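Local coordinates for delta-1-pyrroline-5-carboxylate dehydrogenase, mitochondrial (Mus musculus, PDB 4E3X), which catalyses the NAD-dependent oxidation of glutamate gamma-semialdehyde to L-glutamate, the second step of proline degradation, at residues Q60-C66 / H89-C95; A105-A109 / N257-V262; S326-V332 / F483-K487; P442-E446 / S472-Y476. All blocks are in the same frame, centred on the assembly; numbering follows the deposited sequence. Where two conformers were deposited one is given.

Interaction 1: residues Q60-C66 / H89-C95. Unlike the reference sequence in segment 60-66: Thr61 (reference Met).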
# COMPACT_ATOMS: atom_id res chain seq x y z
N GLN B 60 -24.66 12.43 34.07
CA GLN B 60 -24.21 13.51 33.20
C GLN B 60 -24.43 13.22 31.72
O GLN B 60 -24.24 12.10 31.26
CB GLN B 60 -22.72 13.79 33.41
CG GLN B 60 -22.31 13.97 34.87
CD GLN B 60 -22.72 15.32 35.44
OE1 GLN B 60 -23.17 16.22 34.72
NE2 GLN B 60 -22.55 15.47 36.75
N THR B 61 -24.80 14.26 30.98
CA THR B 61 -24.83 14.22 29.53
C THR B 61 -23.91 15.32 29.01
O THR B 61 -24.11 16.50 29.34
CB THR B 61 -26.23 14.51 28.98
OG1 THR B 61 -27.19 13.62 29.56
CG2 THR B 61 -26.26 14.38 27.46
N GLU B 62 -22.91 14.96 28.20
CA GLU B 62 -22.07 15.98 27.56
C GLU B 62 -22.63 16.35 26.19
O GLU B 62 -22.89 15.48 25.38
CB GLU B 62 -20.63 15.49 27.39
CG GLU B 62 -19.72 16.59 26.88
CD GLU B 62 -18.28 16.16 26.67
OE1 GLU B 62 -17.98 14.96 26.78
OE2 GLU B 62 -17.43 17.04 26.38
N ALA B 63 -22.77 17.65 25.94
CA ALA B 63 -23.16 18.14 24.62
C ALA B 63 -21.89 18.31 23.78
O ALA B 63 -21.09 19.22 24.02
CB ALA B 63 -23.92 19.46 24.73
N ILE B 64 -21.72 17.42 22.81
CA ILE B 64 -20.48 17.34 22.04
C ILE B 64 -20.71 17.91 20.65
O ILE B 64 -21.49 17.36 19.88
CB ILE B 64 -20.01 15.86 21.93
CG1 ILE B 64 -19.69 15.31 23.32
CG2 ILE B 64 -18.82 15.73 20.98
CD1 ILE B 64 -19.32 13.84 23.33
N PRO B 65 -20.04 19.03 20.32
CA PRO B 65 -20.24 19.65 19.00
C PRO B 65 -19.37 18.99 17.93
O PRO B 65 -18.46 18.22 18.25
CB PRO B 65 -19.73 21.07 19.23
CG PRO B 65 -18.57 20.86 20.17
CD PRO B 65 -19.04 19.75 21.12
N CYS B 66 -19.66 19.28 16.68
CA CYS B 66 -18.66 19.08 15.64
C CYS B 66 -17.58 20.15 15.85
O CYS B 66 -17.88 21.25 16.35
CB CYS B 66 -19.27 19.24 14.26
SG CYS B 66 -20.44 17.95 13.81
N HIS B 89 -29.74 6.33 30.46
CA HIS B 89 -28.68 7.33 30.62
C HIS B 89 -28.17 7.77 29.25
O HIS B 89 -27.50 7.01 28.55
CB HIS B 89 -27.54 6.77 31.48
CG HIS B 89 -26.43 7.75 31.76
ND1 HIS B 89 -25.23 7.36 32.31
CD2 HIS B 89 -26.34 9.09 31.58
CE1 HIS B 89 -24.45 8.41 32.45
NE2 HIS B 89 -25.10 9.48 32.01
N LYS B 90 -28.49 9.00 28.86
CA LYS B 90 -27.91 9.59 27.67
C LYS B 90 -26.57 10.18 28.06
O LYS B 90 -26.52 11.20 28.75
CB LYS B 90 -28.83 10.68 27.12
CG LYS B 90 -30.16 10.14 26.61
CD LYS B 90 -31.14 11.26 26.33
CE LYS B 90 -32.39 10.75 25.64
NZ LYS B 90 -33.15 9.82 26.50
N VAL B 91 -25.48 9.53 27.66
CA VAL B 91 -24.16 9.97 28.09
C VAL B 91 -23.64 11.15 27.28
O VAL B 91 -22.80 11.92 27.75
CB VAL B 91 -23.13 8.81 28.11
CG1 VAL B 91 -23.70 7.61 28.87
CG2 VAL B 91 -22.72 8.42 26.69
N ALA B 92 -24.15 11.30 26.07
CA ALA B 92 -23.76 12.42 25.23
C ALA B 92 -24.90 12.81 24.30
O ALA B 92 -25.69 11.95 23.88
CB ALA B 92 -22.50 12.08 24.41
N LYS B 93 -24.98 14.11 24.03
CA LYS B 93 -25.84 14.66 23.00
C LYS B 93 -24.89 15.26 21.97
O LYS B 93 -24.05 16.09 22.31
CB LYS B 93 -26.73 15.76 23.57
CG LYS B 93 -27.65 16.38 22.53
CD LYS B 93 -28.69 17.30 23.13
CE LYS B 93 -28.09 18.61 23.57
NZ LYS B 93 -29.15 19.58 23.98
N PHE B 94 -25.01 14.82 20.73
CA PHE B 94 -24.11 15.30 19.69
C PHE B 94 -24.94 15.59 18.45
O PHE B 94 -26.16 15.56 18.51
CB PHE B 94 -22.94 14.32 19.44
CG PHE B 94 -23.35 12.98 18.90
CD1 PHE B 94 -23.22 12.70 17.54
CD2 PHE B 94 -23.81 11.96 19.74
CE1 PHE B 94 -23.56 11.47 17.03
CE2 PHE B 94 -24.16 10.72 19.23
CZ PHE B 94 -24.03 10.47 17.87
N CYS B 95 -24.29 15.91 17.34
CA CYS B 95 -25.03 16.14 16.12
C CYS B 95 -24.29 15.62 14.91
O CYS B 95 -23.06 15.48 14.92
CB CYS B 95 -25.37 17.62 15.94
SG CYS B 95 -23.94 18.70 15.69
O HOH W 1 -21.51 11.69 30.26
O HOH W 2 -21.39 16.35 17.36
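Gln60 O takes two donors: His89 NE2 at 2.9 Å, and a water that gives its other hydrogen to Val91 O. The imidazole swings out to this oxygen with CG anti to the backbone N (chi1 -177°), and meets it edge-on, near the ring plane, while Val91 CG1 sits over one ring face. Next along, Thr61 OG1 donates to Lys90 O at 2.6 Å, and its methyl CG2 lies against the backbone of Lys93. From there a short parallel ladder takes over: Glu62 N bonds Val91 O, Lys93 N bonds Glu62 O, and Ile64 N closes on Lys93 O at 2.7 Å. These two strands are the inner pair of a four-stranded mixed sheet; on the far side of 89-95, Val91 and Ala92 both face Gln81 in a classic beta bulge. Ile64 then lays CD1 on Ala92 CB at 3.8 Å, and Tyr243 of helix 239-251 packs on Ile64. Beyond it the strands part just enough for a second water to link Ile64 O to Cys95 N. Cys66 SG and Cys95 SG finish the contact 4.0 Å apart, far beyond a disulfide bond length: the two sulfurs pack against each other without a covalent link.

Interaction 2: residues A105-A109 / N257-V262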
# COMPACT_ATOMS: atom_id res chain seq x y z
N ALA B 105 -15.38 21.73 6.29
CA ALA B 105 -14.28 21.09 7.02
C ALA B 105 -13.17 20.66 6.07
O ALA B 105 -11.99 20.83 6.39
CB ALA B 105 -14.80 19.89 7.80
N ILE B 106 -13.54 20.11 4.92
CA ILE B 106 -12.56 19.76 3.89
C ILE B 106 -11.77 20.99 3.45
O ILE B 106 -10.54 20.97 3.42
CB ILE B 106 -13.23 19.09 2.66
CG1 ILE B 106 -13.76 17.70 3.03
CG2 ILE B 106 -12.26 19.02 1.48
CD1 ILE B 106 -14.72 17.12 2.00
N ASP B 107 -12.48 22.05 3.10
CA ASP B 107 -11.82 23.25 2.60
C ASP B 107 -10.82 23.80 3.61
O ASP B 107 -9.70 24.16 3.25
CB ASP B 107 -12.83 24.34 2.23
CG ASP B 107 -13.76 23.93 1.10
OD1 ASP B 107 -13.51 22.89 0.45
OD2 ASP B 107 -14.74 24.67 0.86
N ALA B 108 -11.22 23.84 4.88
CA ALA B 108 -10.36 24.39 5.92
C ALA B 108 -9.17 23.48 6.20
O ALA B 108 -8.06 23.96 6.44
CB ALA B 108 -11.15 24.65 7.20
N ALA B 109 -9.40 22.17 6.16
CA ALA B 109 -8.30 21.22 6.32
C ALA B 109 -7.27 21.40 5.20
O ALA B 109 -6.06 21.45 5.44
CB ALA B 109 -8.83 19.80 6.35
N ASN B 257 -7.59 22.53 12.31
CA ASN B 257 -7.82 22.09 10.94
C ASN B 257 -6.98 20.91 10.48
O ASN B 257 -6.98 20.57 9.29
CB ASN B 257 -7.72 23.25 9.95
CG ASN B 257 -8.75 24.31 10.23
OD1 ASN B 257 -9.96 24.05 10.21
ND2 ASN B 257 -8.29 25.52 10.55
N ILE B 258 -6.25 20.28 11.40
CA ILE B 258 -5.51 19.07 11.07
C ILE B 258 -6.39 17.81 11.23
O ILE B 258 -6.38 16.93 10.37
CB ILE B 258 -4.21 18.96 11.87
CG1 ILE B 258 -3.37 20.24 11.71
CG2 ILE B 258 -3.42 17.70 11.47
CD1 ILE B 258 -3.18 20.72 10.25
N ILE B 259 -7.14 17.74 12.32
CA ILE B 259 -8.19 16.73 12.46
C ILE B 259 -9.49 17.47 12.73
O ILE B 259 -9.60 18.19 13.73
CB ILE B 259 -7.91 15.70 13.57
CG1 ILE B 259 -6.64 14.89 13.26
CG2 ILE B 259 -9.11 14.75 13.70
CD1 ILE B 259 -6.24 13.94 14.38
N GLN B 260 -10.46 17.32 11.83
CA GLN B 260 -11.79 17.88 12.01
C GLN B 260 -12.66 16.81 12.66
O GLN B 260 -12.69 15.67 12.21
CB GLN B 260 -12.37 18.31 10.66
CG GLN B 260 -11.41 19.12 9.78
CD GLN B 260 -11.18 20.55 10.25
OE1 GLN B 260 -11.04 20.82 11.44
NE2 GLN B 260 -11.10 21.48 9.29
N PHE B 261 -13.32 17.17 13.76
CA PHE B 261 -14.12 16.22 14.52
C PHE B 261 -15.55 16.31 13.99
O PHE B 261 -16.29 17.24 14.32
CB PHE B 261 -14.05 16.55 16.01
CG PHE B 261 -14.64 15.48 16.90
CD1 PHE B 261 -13.88 14.38 17.25
CD2 PHE B 261 -15.93 15.59 17.39
CE1 PHE B 261 -14.41 13.38 18.06
CE2 PHE B 261 -16.48 14.61 18.20
CZ PHE B 261 -15.71 13.51 18.54
N VAL B 262 -15.91 15.36 13.13
CA VAL B 262 -17.15 15.47 12.37
C VAL B 262 -18.00 14.19 12.39
O VAL B 262 -18.10 13.48 11.38
CB VAL B 262 -16.91 15.97 10.93
CG1 VAL B 262 -16.58 17.45 10.95
CG2 VAL B 262 -15.80 15.18 10.25
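Gln260 NE2 reaches across to the helix and donates to Ala105 O at 3.1 Å, in the carbonyl plane and on a lone pair, with the hydrogen nearly in line (165°). That oxygen already accepts the helical bond from Ala109 N, so the amide joins the helix without breaking it. The second hydrogen of the same NE2 goes to Asn257 OD1 at 3.0 Å, again on a lone pair. Together with the bond from Gly69 N to Gln260 OE1, these fix the rotation of the amide. Gln260 CG rests on Ala105 CB at 4.0 Å, the chain being bent at chi2 (-74°). Gln260 lies on the outermost strand of the five-stranded parallel sheet in the Rossmann-type NAD-binding domain, where Phe261 also pairs with Val67. The 105-109 part of helix 99-118 runs nearly antiparallel to strand 259-261, the axes of these short segments approaching to 9.2 Å. The small alanines permit close approach: Asn257 OD1 is 3.3 Å from Ala108 CB, and Asn257 O, which has no conventional partner in the model, meets Ala109 CA in a CA-H...O contact. Further out, Val68 backs both Ala105 and Gln260, while Val262 packs on Leu102 and Leu231.

Interaction 3: residues S326-V332 / F483-K487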
# COMPACT_ATOMS: atom_id res chain seq x y z
N SER B 326 -3.42 -32.98 22.23
CA SER B 326 -2.26 -32.75 23.09
C SER B 326 -2.35 -31.41 23.85
O SER B 326 -1.41 -31.03 24.54
CB SER B 326 -0.97 -32.78 22.27
OG SER B 326 -0.91 -31.67 21.39
N ALA B 327 -3.47 -30.71 23.71
CA ALA B 327 -3.65 -29.39 24.33
C ALA B 327 -3.66 -29.43 25.85
O ALA B 327 -4.05 -30.43 26.47
CB ALA B 327 -4.95 -28.75 23.84
N ASP B 328 -3.23 -28.33 26.45
CA ASP B 328 -3.42 -28.12 27.88
C ASP B 328 -4.87 -27.71 28.10
O ASP B 328 -5.31 -26.63 27.66
CB ASP B 328 -2.47 -27.04 28.38
CG ASP B 328 -2.53 -26.88 29.88
OD1 ASP B 328 -3.18 -25.92 30.35
OD2 ASP B 328 -1.93 -27.72 30.58
N VAL B 329 -5.62 -28.58 28.76
CA VAL B 329 -7.06 -28.40 28.91
C VAL B 329 -7.44 -27.09 29.59
O VAL B 329 -8.30 -26.36 29.11
CB VAL B 329 -7.71 -29.60 29.64
CG1 VAL B 329 -9.14 -29.27 30.03
CG2 VAL B 329 -7.64 -30.85 28.78
N ASP B 330 -6.81 -26.78 30.72
CA ASP B 330 -7.16 -25.57 31.45
C ASP B 330 -6.88 -24.30 30.63
O ASP B 330 -7.63 -23.33 30.72
CB ASP B 330 -6.45 -25.50 32.81
CG ASP B 330 -7.06 -26.45 33.83
OD1 ASP B 330 -8.21 -26.92 33.63
OD2 ASP B 330 -6.40 -26.72 34.85
N SER B 331 -5.80 -24.31 29.84
CA SER B 331 -5.49 -23.18 28.95
C SER B 331 -6.55 -22.99 27.87
O SER B 331 -6.96 -21.87 27.58
CB SER B 331 -4.12 -23.36 28.30
OG SER B 331 -3.10 -23.33 29.27
N VAL B 332 -6.99 -24.10 27.28
CA VAL B 332 -8.06 -24.06 26.30
C VAL B 332 -9.31 -23.42 26.92
O VAL B 332 -9.92 -22.54 26.33
CB VAL B 332 -8.42 -25.47 25.80
CG1 VAL B 332 -9.73 -25.44 25.02
CG2 VAL B 332 -7.29 -26.04 24.96
N PHE B 483 -4.23 -24.83 19.99
CA PHE B 483 -3.78 -25.32 21.28
C PHE B 483 -3.27 -26.74 21.10
O PHE B 483 -4.03 -27.65 20.74
CB PHE B 483 -4.93 -25.26 22.30
CG PHE B 483 -5.29 -23.86 22.74
CD1 PHE B 483 -6.14 -23.09 21.97
CD2 PHE B 483 -4.77 -23.33 23.91
CE1 PHE B 483 -6.48 -21.81 22.37
CE2 PHE B 483 -5.11 -22.04 24.31
CZ PHE B 483 -5.96 -21.28 23.53
N ALA B 484 -1.98 -26.94 21.35
CA ALA B 484 -1.33 -28.23 21.13
C ALA B 484 0.05 -28.22 21.76
O ALA B 484 0.71 -27.18 21.79
CB ALA B 484 -1.22 -28.51 19.63
N GLN B 485 0.51 -29.37 22.27
CA GLN B 485 1.84 -29.44 22.87
C GLN B 485 2.73 -30.43 22.13
O GLN B 485 3.75 -30.88 22.65
CB GLN B 485 1.75 -29.80 24.36
CG GLN B 485 1.02 -28.76 25.21
CD GLN B 485 1.76 -27.42 25.29
OE1 GLN B 485 2.95 -27.33 25.01
NE2 GLN B 485 1.03 -26.37 25.66
N ASP B 486 2.33 -30.75 20.91
CA ASP B 486 3.10 -31.60 20.01
C ASP B 486 3.69 -30.72 18.91
O ASP B 486 2.95 -30.10 18.15
CB ASP B 486 2.19 -32.69 19.43
CG ASP B 486 2.91 -33.65 18.51
OD1 ASP B 486 3.49 -33.22 17.49
OD2 ASP B 486 2.88 -34.87 18.79
N LYS B 487 5.02 -30.67 18.84
CA LYS B 487 5.72 -29.77 17.93
C LYS B 487 5.41 -30.05 16.46
O LYS B 487 5.20 -29.13 15.68
CB LYS B 487 7.24 -29.83 18.17
O HOH W 3 -2.04 -26.04 25.16
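The Phe483 ring lies under Val332, whose CA stands over one face, 4.3 Å from the ring centroid and 18° off the normal, a CH-pi contact. Val332 CG2 presses the base of the same side chain, 3.6 Å from Phe483 CB. Ala327 CB adds a second apolar touch on Phe483 CB at 3.8 Å. A little further on, Ser326 OG accepts from Gln485 N at 2.8 Å; it stands between its own N and carbonyl carbon (chi1 68°), and His324 ND1 is a further partner. Gln485 NE2 and Asp328 N share one water, which accepts from both. Asp328 is the N-cap of helix 329-341: its OD1 is approached from opposite faces of the carboxylate by Ser331 N and Ser331 OG, on the anti side. Ser331 OG also bonds the backbone N of Leu554 of the second subunit, whose side chain packs on Phe483 as well, so the contact is part of the dimer interface. Asp486 caps the other helix, 487-496, through Ile489 N. Two beta-to-alpha turns thus meet: parallel, neighbouring strands 319-323 and 476-483 lead into helices 329-341 and 487-496, and Phe483, at the end of strand 476-483, packs on Val332 in the first turn of helix 329-341.

Interaction 4: residues P442-E446 / S472-Y476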
# COMPACT_ATOMS: atom_id res chain seq x y z
N PRO B 442 -24.54 -22.03 9.07
CA PRO B 442 -24.39 -20.57 8.97
C PRO B 442 -23.80 -19.89 10.22
O PRO B 442 -23.06 -18.92 10.08
CB PRO B 442 -25.82 -20.09 8.73
CG PRO B 442 -26.44 -21.22 7.97
CD PRO B 442 -25.82 -22.49 8.51
N ILE B 443 -24.10 -20.41 11.41
CA ILE B 443 -23.58 -19.80 12.62
C ILE B 443 -22.06 -19.97 12.75
O ILE B 443 -21.40 -19.26 13.52
CB ILE B 443 -24.30 -20.32 13.90
CG1 ILE B 443 -24.17 -19.30 15.04
CG2 ILE B 443 -23.77 -21.70 14.30
CD1 ILE B 443 -24.98 -19.67 16.26
N MET B 444 -21.50 -20.90 11.98
CA MET B 444 -20.05 -21.10 11.93
C MET B 444 -19.38 -20.14 10.95
O MET B 444 -18.15 -20.08 10.89
CB MET B 444 -19.72 -22.55 11.54
CG MET B 444 -20.14 -23.61 12.56
SD MET B 444 -19.04 -23.69 13.99
CE MET B 444 -17.54 -24.34 13.26
N LYS B 445 -20.18 -19.41 10.18
CA LYS B 445 -19.67 -18.59 9.08
C LYS B 445 -19.84 -17.08 9.29
O LYS B 445 -18.99 -16.29 8.89
CB LYS B 445 -20.36 -18.97 7.77
CG LYS B 445 -20.02 -20.35 7.23
CD LYS B 445 -20.89 -20.68 6.03
CE LYS B 445 -20.55 -22.04 5.43
NZ LYS B 445 -19.32 -21.98 4.59
N GLU B 446 -20.94 -16.69 9.92
CA GLU B 446 -21.30 -15.27 9.98
C GLU B 446 -20.89 -14.60 11.29
O GLU B 446 -21.08 -15.16 12.37
CB GLU B 446 -22.80 -15.10 9.71
CG GLU B 446 -23.23 -15.70 8.39
CD GLU B 446 -24.71 -15.54 8.11
OE1 GLU B 446 -25.24 -14.43 8.33
OE2 GLU B 446 -25.34 -16.53 7.68
N SER B 472 -11.29 -23.27 5.30
CA SER B 472 -12.17 -23.03 4.15
C SER B 472 -13.60 -22.64 4.48
O SER B 472 -14.33 -22.18 3.61
CB SER B 472 -12.20 -24.28 3.26
OG SER B 472 -12.93 -25.31 3.90
N THR B 473 -14.01 -22.82 5.73
CA THR B 473 -15.42 -22.66 6.08
C THR B 473 -15.92 -21.22 5.96
O THR B 473 -17.04 -20.98 5.49
CB THR B 473 -15.72 -23.22 7.49
OG1 THR B 473 -15.55 -24.64 7.46
CG2 THR B 473 -17.15 -22.90 7.92
N THR B 474 -15.10 -20.26 6.36
CA THR B 474 -15.53 -18.87 6.39
C THR B 474 -14.86 -18.04 5.30
O THR B 474 -13.96 -18.52 4.61
CB THR B 474 -15.25 -18.19 7.75
OG1 THR B 474 -13.90 -17.71 7.79
CG2 THR B 474 -15.52 -19.16 8.90
N SER B 475 -15.29 -16.80 5.17
CA SER B 475 -14.71 -15.89 4.20
C SER B 475 -13.60 -15.04 4.81
O SER B 475 -13.00 -14.22 4.12
CB SER B 475 -15.79 -14.97 3.64
OG SER B 475 -16.24 -14.08 4.64
N TYR B 476 -13.33 -15.25 6.09
CA TYR B 476 -12.46 -14.35 6.86
C TYR B 476 -11.05 -14.88 7.11
O TYR B 476 -10.77 -16.07 6.96
CB TYR B 476 -13.13 -14.02 8.19
CG TYR B 476 -14.43 -13.25 8.07
CD1 TYR B 476 -14.43 -11.88 7.79
CD2 TYR B 476 -15.66 -13.88 8.26
CE1 TYR B 476 -15.60 -11.17 7.71
CE2 TYR B 476 -16.85 -13.16 8.19
CZ TYR B 476 -16.81 -11.81 7.91
OH TYR B 476 -17.97 -11.07 7.82
O HOH W 4 -17.81 -16.25 6.39
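Met444 O is buried against a methyl group: Thr474 CG2 lies 3.4 Å away, and this carbonyl has no hydrogen-bond partner in the model. One residue on, Lys445 finds a polar partner. Its NZ donates to Thr473 O at 2.6 Å, approaching in the carbonyl plane with a C=O...N angle of 147°. The lysine chain runs straight until its last torsion, where a bend (chi4 -78°) turns the ammonium back to the carbonyl; on the way it crosses the Thr473 side chain at about a right angle, Lys445 CG lying 3.9 Å from Thr473 CG2. Thr473 itself follows the C-terminal end of helix 463-472, and its OG1 bonds Leu469 O, so the partial negative charge of that helix end probably favours the ammonium. The 442-446 loop leads directly into Glu447, an NAD-site residue in the Glu-Glu-Ile-Phe-Gly-Pro motif of aldehyde dehydrogenases. Lys318 NZ bonds both Ile443 O and Glu446 O, tying two points of the loop together. A water spans the gap from Lys445 O (2.8 Å) to Ser475 N (2.9 Å). The edge of the Tyr476 ring also faces Lys445 O, CE2 being 3.9 Å away. Thr474 OG1 accepts from Tyr476 N at 3.0 Å, an ST turn just ahead of strand 476-483, and the tyrosine side chain comes within about 4 Å of that of Val288.

Overall arrangement
Interactions 1 and 2 are continuous: strand 89-95 is followed by helix 99-118, and Phe261 packs on the 60-66 segment, with Cys66 CB 3.6 Å from Phe261 O and Ile64 CG2 3.8 Å from Phe261 CE2. Both lie near the NAD site, the side chains of Phe94 and Val262 being about 8 and 5 Å from that of Lys233. Interactions 3 and 4, their centres 24 Å apart, are joined by strand 476-483, with Tyr476 near one end and Phe483 near the other. Interaction 4 also reaches the cofactor site: the Tyr476 side chain is about 4 Å from those of NAD-site Val288 and Glu447, and about 7 Å from a bound proline. Interaction 3 stays remote, 51 Å from interaction 2 between centres.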